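Local atomic coordinates of ESAT-6-like protein MAB_3112 (Mycobacterium abscessus, PDB entry 4I0X), a protein that is of unknown function but, as a WXG100-family ESAT-6-like protein, probably is secreted as a complex with its partner MAB_3113. Residues S32-G35 with V36-G39. The protein carries 4 engineered substitutions. Residues are numbered along the deposited sequence; the frame is centred on the assembly and turned at random.
Sequences SLFG and VWKG. Engineered in segment 36-39: Lys38 (natural residue Arg).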
loop_
_atom_site.group_PDB
_atom_site.type_symbol
_atom_site.label_atom_id
_atom_site.label_comp_id
_atom_site.label_asym_id
_atom_site.label_seq_id
_atom_site.Cartn_x
_atom_site.Cartn_y
_atom_site.Cartn_z
ATOM N N SER A 32 3.254 4.249 18.500
ATOM C CA SER A 32 4.084 4.899 19.528
ATOM C C SER A 32 3.641 6.354 19.742
ATOM O O SER A 32 3.951 6.946 20.788
ATOM C CB SER A 32 5.576 4.855 19.170
ATOM O OG SER A 32 5.871 5.804 18.148
ATOM N N LEU A 33 2.956 6.947 18.763
ATOM C CA LEU A 33 2.564 8.362 18.929
ATOM C C LEU A 33 1.491 8.568 19.998
ATOM O O LEU A 33 1.377 9.653 20.560
ATOM C CB LEU A 33 2.046 8.944 17.629
ATOM C CG LEU A 33 3.038 9.006 16.485
ATOM C CD1 LEU A 33 2.223 9.419 15.282
ATOM C CD2 LEU A 33 4.203 9.977 16.779
ATOM N N PHE A 34 0.710 7.528 20.283
ATOM C CA PHE A 34 -0.501 7.689 21.077
ATOM C C PHE A 34 -0.257 7.688 22.561
ATOM O O PHE A 34 -1.130 8.077 23.335
ATOM C CB PHE A 34 -1.546 6.643 20.676
ATOM C CG PHE A 34 -1.954 6.758 19.250
ATOM C CD1 PHE A 34 -2.179 7.996 18.691
ATOM C CD2 PHE A 34 -2.066 5.639 18.445
ATOM C CE1 PHE A 34 -2.554 8.104 17.373
ATOM C CE2 PHE A 34 -2.413 5.763 17.108
ATOM C CZ PHE A 34 -2.658 6.975 16.584
ATOM N N GLY A 35 0.960 7.304 22.953
ATOM C CA GLY A 35 1.408 7.462 24.311
ATOM C C GLY A 35 1.391 8.907 24.760
ATOM O O GLY A 35 1.095 9.192 25.934
ATOM N N VAL A 36 1.665 9.841 23.850
ATOM C CA VAL A 36 1.608 11.259 24.220
ATOM C C VAL A 36 0.511 12.037 23.507
ATOM O O VAL A 36 -0.061 12.979 24.069
ATOM C CB VAL A 36 2.922 12.011 23.954
ATOM C CG1 VAL A 36 4.067 11.447 24.820
ATOM C CG2 VAL A 36 3.242 11.984 22.475
ATOM N N TRP A 37 0.214 11.665 22.280
ATOM C CA TRP A 37 -0.747 12.443 21.498
ATOM C C TRP A 37 -2.159 11.987 21.796
ATOM O O TRP A 37 -2.506 10.833 21.539
ATOM C CB TRP A 37 -0.410 12.317 20.036
ATOM C CG TRP A 37 -1.176 13.186 19.113
ATOM C CD1 TRP A 37 -1.836 14.376 19.398
ATOM C CD2 TRP A 37 -1.377 12.937 17.724
ATOM N NE1 TRP A 37 -2.389 14.887 18.258
ATOM C CE2 TRP A 37 -2.127 14.030 17.208
ATOM C CE3 TRP A 37 -0.963 11.919 16.853
ATOM C CZ2 TRP A 37 -2.479 14.119 15.880
ATOM C CZ3 TRP A 37 -1.312 12.002 15.511
ATOM C CH2 TRP A 37 -2.063 13.099 15.029
ATOM N N LYS A 38 -2.941 12.906 22.374
ATOM C CA LYS A 38 -4.330 12.672 22.766
ATOM C C LYS A 38 -5.291 13.682 22.086
ATOM O O LYS A 38 -4.875 14.728 21.612
ATOM C CB LYS A 38 -4.495 12.816 24.285
ATOM C CG LYS A 38 -3.410 12.151 25.125
ATOM C CD LYS A 38 -3.379 10.642 24.895
ATOM C CE LYS A 38 -2.379 9.927 25.814
ATOM N NZ LYS A 38 -2.647 8.450 25.847
ATOM N N GLY A 39 -6.575 13.364 22.058
ATOM C CA GLY A 39 -7.578 14.274 21.542
ATOM C C GLY A 39 -8.138 13.882 20.185
ATOM O O GLY A 39 -7.807 12.823 19.614
#
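Trp37 sets its indole beside the phenyl ring of Phe34, the two side chains pointing the same way, from the turn in toward the body of the hairpin. They meet obliquely, CE1 of Phe34 lying 4.2 Å from CE3 of Trp37, which is van der Waals contact rather than a stack. Two broad, largely apolar rings suit a site where the turn lies against helix 40-72: Phe34 touches it at Tyr45, Trp37 at Ala42. With CG of Trp37 anti to the backbone N (chi1 -172°), the six-membered ring swings back toward 32-35, and its edge reaches the CB of Leu33, 4.3 Å from CE3. Apolar Leu33 suits its buried place between Trp37, Tyr45 and His15 of the MAB_3113 chain. At the edge of the phenyl ring, near its plane, sits the carbonyl O of Trp37.

Backbone bonds help to hold this spacing. Trp37 N donates to Leu33 O at 2.9 Å. Val36 N also reaches Leu33 O, in a weak bond of 3.3 Å, so one acceptor receives two consecutive amides as the helical path runs out. The CB of Val36 points away from 32-35, but its CG2 lies 3.5 Å from Leu33 O; the residue also meets Asp12 of the MAB_3113 chain. Lys38, an engineered residue replacing arginine, bends at chi2 (-62°) and brings its long chain back to the turn, where NZ donates to Phe34 O at 3.0 Å, in the carbonyl plane (C=O...N 160°). Glycine suits position 39, the N-cap of the next helix, because at its backbone angles a CB would press against the preceding carbonyl O.

Trp37, Lys38 and Gly39 occupy the W-X-G positions that name the family, in the loop joining the two helices of its helical hairpin. Tyr45 meets Trp37 edge-to-face and Arg46 makes a cation-pi contact with Phe34, while Ile16 of the MAB_3113 chain packs on Trp37; the turn thus links helix 4-32, helix 40-72 and the partner subunit.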